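Local coordinates for glutathione S-transferase (Natrialba magadii ATCC 43099, PDB 6GZF), which is a Xi-class glutathione transferase that probably reduces glutathionyl-hydroquinones with the help of glutathione, at residues A[35-40]-A[126-131]; A[109-114]-A[138-143]; A[223-228]-A[322-327]; A[277-282]-A[317-322]. One frame throughout, in Å; residues are numbered along the deposited sequence.

Contact 1 of 4, residues A[35-40]-A[126-131]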
loop_
_atom_site.group_PDB
_atom_site.type_symbol
_atom_site.label_atom_id
_atom_site.label_comp_id
_atom_site.label_asym_id
_atom_site.label_seq_id
_atom_site.Cartn_x
_atom_site.Cartn_y
_atom_site.Cartn_z
ATOM N N THR A 35 -27.099 15.731 11.318
ATOM C CA THR A 35 -28.019 16.426 10.427
ATOM C C THR A 35 -27.330 16.686 9.092
ATOM O O THR A 35 -26.161 17.062 9.057
ATOM C CB THR A 35 -28.492 17.766 11.031
ATOM O OG1 THR A 35 -29.133 17.531 12.291
ATOM C CG2 THR A 35 -29.463 18.473 10.093
ATOM N N THR A 36 -28.046 16.475 7.993
ATOM C CA THR A 36 -27.513 16.803 6.676
ATOM C C THR A 36 -28.390 17.847 5.995
ATOM O O THR A 36 -29.441 18.222 6.513
ATOM C CB THR A 36 -27.396 15.557 5.779
ATOM O OG1 THR A 36 -28.685 14.954 5.615
ATOM C CG2 THR A 36 -26.440 14.546 6.394
ATOM N N PHE A 37 -27.948 18.317 4.833
ATOM C CA PHE A 37 -28.663 19.355 4.101
ATOM C C PHE A 37 -29.128 18.815 2.752
ATOM O O PHE A 37 -28.310 18.513 1.882
ATOM C CB PHE A 37 -27.776 20.589 3.915
ATOM C CG PHE A 37 -27.336 21.222 5.209
ATOM C CD1 PHE A 37 -26.313 20.663 5.960
ATOM C CD2 PHE A 37 -27.943 22.379 5.671
ATOM C CE1 PHE A 37 -25.908 21.242 7.149
ATOM C CE2 PHE A 37 -27.542 22.964 6.858
ATOM C CZ PHE A 37 -26.523 22.394 7.598
ATOM N N ARG A 38 -30.443 18.694 2.580
ATOM C CA ARG A 38 -30.990 17.982 1.429
ATOM C C ARG A 38 -32.023 18.765 0.621
ATOM O O ARG A 38 -32.922 18.171 0.025
ATOM C CB ARG A 38 -31.618 16.666 1.889
ATOM C CG ARG A 38 -30.681 15.776 2.679
ATOM C CD ARG A 38 -30.101 14.691 1.797
ATOM N NE ARG A 38 -29.309 13.735 2.563
ATOM C CZ ARG A 38 -29.776 12.580 3.026
ATOM N NH1 ARG A 38 -28.982 11.773 3.715
ATOM N NH2 ARG A 38 -31.037 12.236 2.803
ATOM N N ASN A 39 -31.905 20.087 0.594
ATOM C CA ASN A 39 -32.766 20.882 -0.273
ATOM C C ASN A 39 -32.343 20.731 -1.729
ATOM O O ASN A 39 -31.181 20.442 -2.020
ATOM C CB ASN A 39 -32.750 22.356 0.136
ATOM C CG ASN A 39 -33.612 22.633 1.351
ATOM O OD1 ASN A 39 -34.841 22.609 1.274
ATOM N ND2 ASN A 39 -32.973 22.903 2.482
ATOM N N TRP A 40 -33.291 20.919 -2.639
ATOM C CA TRP A 40 -33.018 20.786 -4.064
ATOM C C TRP A 40 -33.218 22.097 -4.811
ATOM O O TRP A 40 -34.109 22.880 -4.483
ATOM C CB TRP A 40 -33.918 19.714 -4.686
ATOM C CG TRP A 40 -33.524 18.307 -4.373
ATOM C CD1 TRP A 40 -33.590 17.685 -3.159
ATOM C CD2 TRP A 40 -33.023 17.333 -5.297
ATOM N NE1 TRP A 40 -33.150 16.387 -3.268
ATOM C CE2 TRP A 40 -32.798 16.147 -4.570
ATOM C CE3 TRP A 40 -32.739 17.351 -6.666
ATOM C CZ2 TRP A 40 -32.304 14.989 -5.168
ATOM C CZ3 TRP A 40 -32.246 16.201 -7.257
ATOM C CH2 TRP A 40 -32.033 15.036 -6.509
ATOM N N PRO A 126 -26.851 27.450 12.997
ATOM C CA PRO A 126 -26.175 27.812 14.253
ATOM C C PRO A 126 -26.126 26.711 15.317
ATOM O O PRO A 126 -25.306 26.804 16.229
ATOM C CB PRO A 126 -27.002 29.004 14.766
ATOM C CG PRO A 126 -28.240 29.046 13.918
ATOM C CD PRO A 126 -27.855 28.454 12.611
ATOM N N ASP A 127 -26.976 25.696 15.209
ATOM C CA ASP A 127 -27.033 24.648 16.225
ATOM C C ASP A 127 -26.834 23.262 15.612
ATOM O O ASP A 127 -27.198 22.248 16.208
ATOM C CB ASP A 127 -28.370 24.712 16.972
ATOM C CG ASP A 127 -28.358 23.922 18.268
ATOM O OD1 ASP A 127 -27.385 24.055 19.038
ATOM O OD2 ASP A 127 -29.321 23.163 18.512
ATOM N N VAL A 128 -26.240 23.223 14.423
ATOM C CA VAL A 128 -26.136 21.980 13.664
ATOM C C VAL A 128 -25.202 20.963 14.325
ATOM O O VAL A 128 -24.196 21.322 14.940
ATOM C CB VAL A 128 -25.657 22.254 12.213
ATOM C CG1 VAL A 128 -24.203 22.707 12.190
ATOM C CG2 VAL A 128 -25.857 21.028 11.334
ATOM N N THR A 129 -25.568 19.689 14.216
ATOM C CA THR A 129 -24.705 18.596 14.642
ATOM C C THR A 129 -24.405 17.704 13.441
ATOM O O THR A 129 -25.248 16.911 13.023
ATOM C CB THR A 129 -25.341 17.764 15.772
ATOM O OG1 THR A 129 -25.508 18.585 16.935
ATOM C CG2 THR A 129 -24.456 16.579 16.125
ATOM N N CYS A 130 -23.207 17.845 12.882
ATOM C CA CYS A 130 -22.864 17.157 11.643
ATOM C C CYS A 130 -21.362 17.050 11.422
ATOM O O CYS A 130 -20.564 17.441 12.273
ATOM C CB CYS A 130 -23.489 17.882 10.451
ATOM S SG CYS A 130 -22.817 19.538 10.176
ATOM N N ARG A 131 -20.993 16.510 10.264
ATOM C CA ARG A 131 -19.609 16.504 9.814
ATOM C C ARG A 131 -19.402 17.646 8.824
ATOM O O ARG A 131 -20.244 17.884 7.956
ATOM C CB ARG A 131 -19.248 15.166 9.163
ATOM C CG ARG A 131 -19.415 13.947 10.058
ATOM C CD ARG A 131 -18.145 13.641 10.837
ATOM N NE ARG A 131 -18.192 12.315 11.449
ATOM C CZ ARG A 131 -17.295 11.858 12.317
ATOM N NH1 ARG A 131 -16.273 12.618 12.683
ATOM N NH2 ARG A 131 -17.421 10.637 12.820
#

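Contact 2 of 4, residues A[109-114]-A[138-143]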
loop_
_atom_site.group_PDB
_atom_site.type_symbol
_atom_site.label_atom_id
_atom_site.label_comp_id
_atom_site.label_asym_id
_atom_site.label_seq_id
_atom_site.Cartn_x
_atom_site.Cartn_y
_atom_site.Cartn_z
ATOM N N ASP A 109 -12.678 31.764 0.317
ATOM C CA ASP A 109 -14.130 31.692 0.399
ATOM C C ASP A 109 -14.737 32.925 -0.263
ATOM O O ASP A 109 -14.753 34.008 0.321
ATOM C CB ASP A 109 -14.586 31.574 1.854
ATOM C CG ASP A 109 -16.082 31.767 2.017
ATOM O OD1 ASP A 109 -16.845 31.321 1.133
ATOM O OD2 ASP A 109 -16.498 32.365 3.031
ATOM N N HIS A 110 -15.232 32.752 -1.485
ATOM C CA HIS A 110 -15.744 33.868 -2.274
ATOM C C HIS A 110 -16.961 34.545 -1.647
ATOM O O HIS A 110 -17.270 35.692 -1.967
ATOM C CB HIS A 110 -16.100 33.397 -3.687
ATOM C CG HIS A 110 -14.917 32.979 -4.504
ATOM N ND1 HIS A 110 -14.322 31.743 -4.374
ATOM C CD2 HIS A 110 -14.219 33.634 -5.463
ATOM C CE1 HIS A 110 -13.308 31.654 -5.219
ATOM N NE2 HIS A 110 -13.225 32.788 -5.890
ATOM N N VAL A 111 -17.648 33.839 -0.757
ATOM C CA VAL A 111 -18.887 34.355 -0.187
ATOM C C VAL A 111 -18.658 35.200 1.067
ATOM O O VAL A 111 -18.987 36.386 1.085
ATOM C CB VAL A 111 -19.864 33.213 0.146
ATOM C CG1 VAL A 111 -21.129 33.766 0.776
ATOM C CG2 VAL A 111 -20.202 32.431 -1.114
ATOM N N HIS A 112 -18.095 34.597 2.111
ATOM C CA HIS A 112 -17.931 35.300 3.382
ATOM C C HIS A 112 -16.478 35.414 3.833
ATOM O O HIS A 112 -16.205 35.919 4.923
ATOM C CB HIS A 112 -18.753 34.610 4.473
ATOM C CG HIS A 112 -20.231 34.733 4.282
ATOM N ND1 HIS A 112 -20.870 35.951 4.185
ATOM C CD2 HIS A 112 -21.198 33.792 4.170
ATOM C CE1 HIS A 112 -22.166 35.753 4.020
ATOM N NE2 HIS A 112 -22.391 34.454 4.006
ATOM N N ASP A 113 -15.556 34.948 2.992
ATOM C CA ASP A 113 -14.122 35.017 3.276
ATOM C C ASP A 113 -13.791 34.389 4.629
ATOM O O ASP A 113 -13.139 35.004 5.473
ATOM C CB ASP A 113 -13.634 36.469 3.228
ATOM C CG ASP A 113 -12.121 36.578 3.230
ATOM O OD1 ASP A 113 -11.451 35.611 2.812
ATOM O OD2 ASP A 113 -11.600 37.632 3.655
ATOM N N VAL A 114 -14.255 33.162 4.835
ATOM C CA VAL A 114 -14.036 32.469 6.098
ATOM C C VAL A 114 -12.702 31.729 6.105
ATOM O O VAL A 114 -12.184 31.351 5.054
ATOM C CB VAL A 114 -15.173 31.473 6.398
ATOM C CG1 VAL A 114 -16.498 32.207 6.525
ATOM C CG2 VAL A 114 -15.252 30.412 5.314
ATOM N N TRP A 138 -24.026 26.243 -2.106
ATOM C CA TRP A 138 -24.414 27.397 -1.304
ATOM C C TRP A 138 -25.272 28.387 -2.085
ATOM O O TRP A 138 -24.962 28.730 -3.224
ATOM C CB TRP A 138 -23.165 28.103 -0.767
ATOM C CG TRP A 138 -23.460 29.186 0.224
ATOM C CD1 TRP A 138 -23.809 30.475 -0.052
ATOM C CD2 TRP A 138 -23.424 29.076 1.651
ATOM N NE1 TRP A 138 -23.997 31.174 1.116
ATOM C CE2 TRP A 138 -23.767 30.338 2.176
ATOM C CE3 TRP A 138 -23.138 28.033 2.538
ATOM C CZ2 TRP A 138 -23.830 30.586 3.545
ATOM C CZ3 TRP A 138 -23.201 28.282 3.897
ATOM C CH2 TRP A 138 -23.544 29.546 4.387
ATOM N N ASP A 139 -26.353 28.843 -1.459
ATOM C CA ASP A 139 -27.206 29.872 -2.042
ATOM C C ASP A 139 -26.826 31.245 -1.502
ATOM O O ASP A 139 -26.796 31.457 -0.292
ATOM C CB ASP A 139 -28.679 29.581 -1.753
ATOM C CG ASP A 139 -29.603 30.642 -2.315
ATOM O OD1 ASP A 139 -29.304 31.170 -3.404
ATOM O OD2 ASP A 139 -30.628 30.944 -1.670
ATOM N N THR A 140 -26.539 32.178 -2.404
ATOM C CA THR A 140 -26.106 33.513 -2.006
ATOM C C THR A 140 -27.281 34.433 -1.686
ATOM O O THR A 140 -27.098 35.505 -1.108
ATOM C CB THR A 140 -25.243 34.169 -3.100
ATOM O OG1 THR A 140 -25.905 34.058 -4.365
ATOM C CG2 THR A 140 -23.886 33.484 -3.186
ATOM N N GLU A 141 -28.486 34.014 -2.057
ATOM C CA GLU A 141 -29.673 34.827 -1.814
ATOM C C GLU A 141 -30.229 34.598 -0.411
ATOM O O GLU A 141 -30.444 35.549 0.340
ATOM C CB GLU A 141 -30.749 34.538 -2.862
ATOM C CG GLU A 141 -31.917 35.509 -2.829
ATOM C CD GLU A 141 -31.831 36.562 -3.919
ATOM O OE1 GLU A 141 -31.586 36.193 -5.088
ATOM O OE2 GLU A 141 -32.004 37.760 -3.608
ATOM N N GLU A 142 -30.457 33.336 -0.059
ATOM C CA GLU A 142 -30.939 32.994 1.275
ATOM C C GLU A 142 -29.783 32.879 2.262
ATOM O O GLU A 142 -29.998 32.761 3.469
ATOM C CB GLU A 142 -31.735 31.687 1.252
ATOM C CG GLU A 142 -33.242 31.877 1.222
ATOM C CD GLU A 142 -33.993 30.626 1.640
ATOM O OE1 GLU A 142 -33.563 29.973 2.614
ATOM O OE2 GLU A 142 -35.012 30.298 0.995
ATOM N N ASP A 143 -28.561 32.913 1.732
ATOM C CA ASP A 143 -27.341 32.849 2.538
ATOM C C ASP A 143 -27.321 31.610 3.429
ATOM O O ASP A 143 -27.250 31.715 4.653
ATOM C CB ASP A 143 -27.193 34.117 3.386
ATOM C CG ASP A 143 -25.798 34.276 3.957
ATOM O OD1 ASP A 143 -24.826 33.908 3.265
ATOM O OD2 ASP A 143 -25.674 34.771 5.097
#

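Contact 3 of 4, residues A[223-228]-A[322-327]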
loop_
_atom_site.group_PDB
_atom_site.type_symbol
_atom_site.label_atom_id
_atom_site.label_comp_id
_atom_site.label_asym_id
_atom_site.label_seq_id
_atom_site.Cartn_x
_atom_site.Cartn_y
_atom_site.Cartn_z
ATOM N N ASP A 223 -16.308 -7.212 -16.637
ATOM C CA ASP A 223 -16.887 -8.104 -17.635
ATOM C C ASP A 223 -18.023 -7.415 -18.381
ATOM O O ASP A 223 -18.239 -7.660 -19.568
ATOM C CB ASP A 223 -17.392 -9.393 -16.983
ATOM C CG ASP A 223 -16.272 -10.228 -16.394
ATOM O OD1 ASP A 223 -15.105 -10.030 -16.795
ATOM O OD2 ASP A 223 -16.559 -11.086 -15.533
ATOM N N VAL A 224 -18.746 -6.554 -17.674
ATOM C CA VAL A 224 -19.859 -5.818 -18.260
ATOM C C VAL A 224 -19.351 -4.814 -19.292
ATOM O O VAL A 224 -19.952 -4.636 -20.352
ATOM C CB VAL A 224 -20.680 -5.081 -17.176
ATOM C CG1 VAL A 224 -21.719 -4.165 -17.809
ATOM C CG2 VAL A 224 -21.344 -6.083 -16.243
ATOM N N LEU A 225 -18.222 -4.182 -18.986
ATOM C CA LEU A 225 -17.659 -3.149 -19.848
ATOM C C LEU A 225 -16.823 -3.724 -20.987
ATOM O O LEU A 225 -16.054 -3.006 -21.624
ATOM C CB LEU A 225 -16.809 -2.179 -19.024
ATOM C CG LEU A 225 -17.582 -1.222 -18.115
ATOM C CD1 LEU A 225 -16.631 -0.302 -17.367
ATOM C CD2 LEU A 225 -18.585 -0.419 -18.923
ATOM N N ALA A 226 -16.975 -5.019 -21.242
ATOM C CA ALA A 226 -16.240 -5.669 -22.319
ATOM C C ALA A 226 -16.997 -5.567 -23.638
ATOM O O ALA A 226 -16.400 -5.645 -24.713
ATOM C CB ALA A 226 -15.973 -7.124 -21.972
ATOM N N ASP A 227 -18.313 -5.390 -23.554
ATOM C CA ASP A 227 -19.153 -5.374 -24.747
ATOM C C ASP A 227 -19.994 -4.104 -24.854
ATOM O O ASP A 227 -20.763 -3.942 -25.802
ATOM C CB ASP A 227 -20.058 -6.608 -24.771
ATOM C CG ASP A 227 -19.274 -7.901 -24.694
ATOM O OD1 ASP A 227 -18.535 -8.213 -25.653
ATOM O OD2 ASP A 227 -19.394 -8.606 -23.671
ATOM N N GLN A 228 -19.844 -3.206 -23.885
ATOM C CA GLN A 228 -20.500 -1.904 -23.942
ATOM C C GLN A 228 -19.547 -0.819 -23.449
ATOM O O GLN A 228 -18.823 -1.013 -22.472
ATOM C CB GLN A 228 -21.797 -1.910 -23.124
ATOM C CG GLN A 228 -21.624 -2.222 -21.648
ATOM C CD GLN A 228 -22.927 -2.623 -20.985
ATOM O OE1 GLN A 228 -23.555 -3.609 -21.372
ATOM N NE2 GLN A 228 -23.346 -1.854 -19.985
ATOM N N HIS A 322 -6.894 4.523 -26.534
ATOM C CA HIS A 322 -7.794 3.396 -26.331
ATOM C C HIS A 322 -8.472 3.043 -27.650
ATOM O O HIS A 322 -8.164 3.629 -28.689
ATOM C CB HIS A 322 -8.837 3.716 -25.258
ATOM C CG HIS A 322 -9.683 4.911 -25.574
ATOM N ND1 HIS A 322 -10.738 4.863 -26.459
ATOM C CD2 HIS A 322 -9.628 6.186 -25.122
ATOM C CE1 HIS A 322 -11.296 6.057 -26.539
ATOM N NE2 HIS A 322 -10.643 6.878 -25.738
ATOM N N SER A 323 -9.391 2.087 -27.610
ATOM C CA SER A 323 -10.117 1.678 -28.807
ATOM C C SER A 323 -11.581 1.410 -28.484
ATOM O O SER A 323 -12.248 0.635 -29.168
ATOM C CB SER A 323 -9.478 0.434 -29.426
ATOM O OG SER A 323 -8.077 0.596 -29.564
ATOM N N ARG A 324 -12.075 2.062 -27.438
ATOM C CA ARG A 324 -13.435 1.829 -26.972
ATOM C C ARG A 324 -14.443 2.716 -27.694
ATOM O O ARG A 324 -15.631 2.705 -27.374
ATOM C CB ARG A 324 -13.520 2.042 -25.461
ATOM C CG ARG A 324 -12.655 1.073 -24.671
ATOM C CD ARG A 324 -12.804 1.271 -23.176
ATOM N NE ARG A 324 -14.154 0.961 -22.717
ATOM C CZ ARG A 324 -14.575 -0.261 -22.406
ATOM N NH1 ARG A 324 -13.750 -1.294 -22.510
ATOM N NH2 ARG A 324 -15.821 -0.453 -21.995
ATOM N N ASP A 325 -13.966 3.481 -28.673
ATOM C CA ASP A 325 -14.856 4.222 -29.557
ATOM C C ASP A 325 -15.468 3.263 -30.574
ATOM O O ASP A 325 -16.401 3.613 -31.297
ATOM C CB ASP A 325 -14.112 5.357 -30.264
ATOM C CG ASP A 325 -12.740 4.941 -30.757
ATOM O OD1 ASP A 325 -12.456 3.725 -30.780
ATOM O OD2 ASP A 325 -11.944 5.831 -31.123
ATOM N N GLU A 326 -14.931 2.047 -30.612
ATOM C CA GLU A 326 -15.450 0.987 -31.466
ATOM C C GLU A 326 -16.584 0.235 -30.774
ATOM O O GLU A 326 -16.772 -0.962 -30.995
ATOM C CB GLU A 326 -14.334 0.011 -31.849
ATOM C CG GLU A 326 -13.307 0.576 -32.816
ATOM C CD GLU A 326 -12.164 -0.387 -33.077
ATOM O OE1 GLU A 326 -12.438 -1.550 -33.444
ATOM O OE2 GLU A 326 -10.993 0.018 -32.914
ATOM N N LEU A 327 -17.332 0.942 -29.933
ATOM C CA LEU A 327 -18.443 0.346 -29.201
ATOM C C LEU A 327 -19.692 1.216 -29.296
ATOM O O LEU A 327 -20.560 0.985 -30.137
ATOM C CB LEU A 327 -18.064 0.125 -27.735
ATOM C CG LEU A 327 -16.933 -0.870 -27.459
ATOM C CD1 LEU A 327 -16.461 -0.767 -26.018
ATOM C CD2 LEU A 327 -17.382 -2.289 -27.778
#

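Contact 4 of 4, residues A[277-282]-A[317-322]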
loop_
_atom_site.group_PDB
_atom_site.type_symbol
_atom_site.label_atom_id
_atom_site.label_comp_id
_atom_site.label_asym_id
_atom_site.label_seq_id
_atom_site.Cartn_x
_atom_site.Cartn_y
_atom_site.Cartn_z
ATOM N N ASP A 277 -10.657 6.345 -21.226
ATOM C CA ASP A 277 -11.697 6.880 -22.097
ATOM C C ASP A 277 -12.447 8.022 -21.415
ATOM O O ASP A 277 -12.885 8.966 -22.073
ATOM C CB ASP A 277 -12.670 5.773 -22.508
ATOM C CG ASP A 277 -13.590 6.194 -23.637
ATOM O OD1 ASP A 277 -13.304 7.220 -24.291
ATOM O OD2 ASP A 277 -14.599 5.495 -23.875
ATOM N N LEU A 278 -12.585 7.934 -20.096
ATOM C CA LEU A 278 -13.271 8.970 -19.329
ATOM C C LEU A 278 -12.369 10.174 -19.084
ATOM O O LEU A 278 -12.799 11.320 -19.219
ATOM C CB LEU A 278 -13.765 8.416 -17.993
ATOM C CG LEU A 278 -14.776 7.273 -18.046
ATOM C CD1 LEU A 278 -15.243 6.916 -16.645
ATOM C CD2 LEU A 278 -15.951 7.640 -18.929
ATOM N N TYR A 279 -11.120 9.901 -18.719
ATOM C CA TYR A 279 -10.136 10.945 -18.445
ATOM C C TYR A 279 -9.945 11.860 -19.651
ATOM O O TYR A 279 -9.729 13.064 -19.501
ATOM C CB TYR A 279 -8.799 10.313 -18.042
ATOM C CG TYR A 279 -7.731 11.295 -17.601
ATOM C CD1 TYR A 279 -6.912 11.928 -18.528
ATOM C CD2 TYR A 279 -7.529 11.571 -16.253
ATOM C CE1 TYR A 279 -5.931 12.817 -18.128
ATOM C CE2 TYR A 279 -6.550 12.460 -15.844
ATOM C CZ TYR A 279 -5.754 13.079 -16.785
ATOM O OH TYR A 279 -4.780 13.962 -16.381
ATOM N N GLN A 280 -10.035 11.283 -20.844
ATOM C CA GLN A 280 -9.771 12.017 -22.076
ATOM C C GLN A 280 -11.027 12.661 -22.657
ATOM O O GLN A 280 -10.957 13.353 -23.673
ATOM C CB GLN A 280 -9.130 11.090 -23.109
ATOM C CG GLN A 280 -7.781 10.540 -22.669
ATOM C CD GLN A 280 -7.287 9.422 -23.562
ATOM O OE1 GLN A 280 -7.796 9.224 -24.665
ATOM N NE2 GLN A 280 -6.292 8.679 -23.088
ATOM N N THR A 281 -12.170 12.432 -22.018
ATOM C CA THR A 281 -13.383 13.156 -22.377
ATOM C C THR A 281 -13.138 14.636 -22.112
ATOM O O THR A 281 -12.755 15.016 -21.005
ATOM C CB THR A 281 -14.609 12.670 -21.587
ATOM O OG1 THR A 281 -14.723 11.246 -21.700
ATOM C CG2 THR A 281 -15.878 13.321 -22.117
ATOM N N HIS A 282 -13.349 15.461 -23.135
ATOM C CA HIS A 282 -12.933 16.862 -23.109
ATOM C C HIS A 282 -13.475 17.635 -21.908
ATOM O O HIS A 282 -14.685 17.701 -21.690
ATOM C CB HIS A 282 -13.359 17.562 -24.401
ATOM C CG HIS A 282 -12.709 18.895 -24.606
ATOM N ND1 HIS A 282 -11.416 19.029 -25.064
ATOM C CD2 HIS A 282 -13.171 20.153 -24.407
ATOM C CE1 HIS A 282 -11.111 20.312 -25.144
ATOM N NE2 HIS A 282 -12.158 21.015 -24.751
ATOM N N ASP A 317 -0.108 6.493 -17.558
ATOM C CA ASP A 317 -0.334 7.225 -18.795
ATOM C C ASP A 317 -1.825 7.292 -19.100
ATOM O O ASP A 317 -2.343 6.495 -19.883
ATOM C CB ASP A 317 0.421 6.574 -19.955
ATOM C CG ASP A 317 0.540 7.486 -21.161
ATOM O OD1 ASP A 317 0.389 8.715 -20.998
ATOM O OD2 ASP A 317 0.789 6.974 -22.273
ATOM N N PHE A 318 -2.512 8.238 -18.468
ATOM C CA PHE A 318 -3.936 8.442 -18.703
ATOM C C PHE A 318 -4.196 8.831 -20.153
ATOM O O PHE A 318 -5.259 8.545 -20.705
ATOM C CB PHE A 318 -4.489 9.523 -17.771
ATOM C CG PHE A 318 -4.628 9.086 -16.341
ATOM C CD1 PHE A 318 -5.541 8.108 -15.986
ATOM C CD2 PHE A 318 -3.856 9.667 -15.348
ATOM C CE1 PHE A 318 -5.676 7.710 -14.668
ATOM C CE2 PHE A 318 -3.984 9.274 -14.028
ATOM C CZ PHE A 318 -4.895 8.294 -13.688
ATOM N N GLU A 319 -3.214 9.485 -20.765
ATOM C CA GLU A 319 -3.352 9.981 -22.128
ATOM C C GLU A 319 -3.014 8.912 -23.166
ATOM O O GLU A 319 -2.921 9.205 -24.358
ATOM C CB GLU A 319 -2.464 11.210 -22.335
ATOM C CG GLU A 319 -2.655 12.301 -21.289
ATOM C CD GLU A 319 -3.842 13.205 -21.578
ATOM O OE1 GLU A 319 -4.714 12.821 -22.386
ATOM O OE2 GLU A 319 -3.901 14.307 -20.993
ATOM N N ALA A 320 -2.828 7.677 -22.708
ATOM C CA ALA A 320 -2.562 6.563 -23.613
ATOM C C ALA A 320 -3.817 6.210 -24.405
ATOM O O ALA A 320 -4.914 6.166 -23.847
ATOM C CB ALA A 320 -2.057 5.353 -22.842
ATOM N N PRO A 321 -3.657 5.965 -25.714
ATOM C CA PRO A 321 -4.766 5.675 -26.630
ATOM C C PRO A 321 -5.604 4.464 -26.226
ATOM O O PRO A 321 -5.087 3.508 -25.647
ATOM C CB PRO A 321 -4.056 5.409 -27.961
ATOM C CG PRO A 321 -2.779 6.160 -27.860
ATOM C CD PRO A 321 -2.367 6.040 -26.422
ATOM N N HIS A 322 -6.894 4.523 -26.534
ATOM C CA HIS A 322 -7.794 3.396 -26.331
ATOM C C HIS A 322 -8.472 3.043 -27.650
ATOM O O HIS A 322 -8.164 3.629 -28.689
ATOM C CB HIS A 322 -8.837 3.716 -25.258
ATOM C CG HIS A 322 -9.683 4.911 -25.574
ATOM N ND1 HIS A 322 -10.738 4.863 -26.459
ATOM C CD2 HIS A 322 -9.628 6.186 -25.122
ATOM C CE1 HIS A 322 -11.296 6.057 -26.539
ATOM N NE2 HIS A 322 -10.643 6.878 -25.738
#

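Contact 1 of 4, residues A[35-40]-A[126-131]
Thr-35 and Thr-129 are joined by one backbone hydrogen bond. The N of Thr-35 donates to O of Thr-129 at 2.8 Å, with an N-H...O angle of 161°. Beside this polar link lies a small apolar one. CZ of Phe-37 reaches CG2 of Val-128 at 4.0 Å, and the two side chains cross at about a right angle. CG2, anti to the backbone N of Val-128, is the branch that meets the ring. CB of Thr-35 also lies 4.2 Å from CG2 of Val-128. In the next shell, Thr-129 OG1 bonds to Asp-13 N, and Arg-131, a predicted glutathione-binding residue, forms a salt bridge with Glu-31. The contact joins the loop between strands 15-17 and 56-60 to the loop before strand 136-139 of the thioredoxin-like fold. Val-128 packs on Leu-11 of strand 10-12, while Phe-37 lies on Ile-145 of strand 144-147, and the loop 126-131 itself runs from helix 117-124 to strand 136-139.

Contact 2 of 4, residues A[109-114]-A[138-143]
His-112 holds CG anti to its carbonyl carbon (chi1 -68°), and Asp-143 holds CG anti to its backbone N (chi1 -165°). These torsions bring the imidazole and the carboxylate together from opposite directions. NE2 of His-112 donates to OD1 of Asp-143 at 2.6 Å. The oxygen lies near the ring plane and uses its syn lone pair, although the two planes are 67° apart. CZ2 of Trp-138 also comes to the edge of the imidazole, 4.2 Å from NE2 of His-112. Val-111 also packs on the indole: its CG1 lies 3.9 Å from NE1 of Trp-138, and its CG2 lies 4.2 Å from CD1 of Trp-138. Asp-109 shapes the loop that presents both residues. Its OD1 accepts from the N of Val-111 in an Asx turn, and its OD2 accepts from the N atoms of His-112 and Val-114. The contact fastens this loop to the end of strand 136-139 in the thioredoxin-like domain. Arg-123 of helix 117-124 makes a long, weak ion pair with Asp-143 OD2. The carboxylate would probably favour a protonated, positively charged imidazole, which would strengthen this His-carboxylate bond at the protein surface.

Contact 3 of 4, residues A[223-228]-A[322-327]
Arg-324 reaches from the C-terminal tail to Leu-225, just past the end of helix 204-224 in the all-helical C-terminal domain of the GST fold. The tight part is the grip on one carbonyl. NH2 of Arg-324 donates to O of Leu-225 at 2.6 Å. The bond lies in the carbonyl plane, on a lone pair, and in the plane of the guanidinium. NH1 of Arg-324 adds a weak bond to the same oxygen of Leu-225 at 3.0 Å. A bend at chi3 (65°) turns the guanidinium at the end of its chain. NH2 also bonds to O of Arg-229, and the arginine is buried against Pro-273 of helix 271-279. A leucine in its place would probably leave the carbonyls of Leu-225 and Arg-229 without this shared donor and the tail less firmly held at the helix end. The looser side is made by Leu-327, an exposed residue and the last one modelled. Its CD1 comes 4.0 Å from C of Gln-228, and its CD2 lies 4.3 Å from O of Asp-227. Leu-327 still joins the two parts, because its CD1 sits 4.0 Å above the centre of the Arg-324 guanidinium plane.

Contact 4 of 4, residues A[277-282]-A[317-322]
Asp-277 lies over one face of the His-322 ring. Its CB makes a CH-pi contact, 4.1 Å from the ring centroid, while its OD2 forms a salt bridge with Arg-229. Two residues on, Tyr-279 and Phe-318 form an offset stack. Their centroids are 4.6 Å apart and their planes differ by 12°. CB of Phe-318 sits over the centre of the tyrosine ring, and OE2 of Glu-319 lies in plane at its edge. Here helix 271-279 of the GST C-terminal domain ends against the tail, which folds as a type I beta turn from Asp-317 to Ala-320. Gln-280 follows with its chain extended beyond CG. Its NE2 donates to O of Phe-318 at 2.6 Å and to O of Ala-320 at 3.0 Å. The first bond lies in the carbonyl plane; the second meets its carbonyl from above. An alanine here would lose both bonds and is likely to leave the turn less firmly held to the helix end. OE1 of Gln-280 approaches CD2 of His-322 at 3.6 Å.

How the contacts relate
Contacts 1 and 2 lie in the thioredoxin-like half, with centres about 16 Å apart and their segments alternating along the chain. Contacts 3 and 4 hold the C-terminal tail on the helical half. Their centres are about 14 Å apart, they share His-322, and CB of Arg-324 packs 3.9 Å from OD2 of Asp-277. The centres of contacts 1 and 3 are about 41 Å apart. Between side chains, Phe-37 is about 7 Å from Glu-149, and Trp-138 about 10 Å from Val-132, both predicted glutathione-binding residues. Phe-318 is about 11 Å from Tyr-254, predicted to lower the pKa of the probable catalytic cysteine. Contact 3 is remote from these sites.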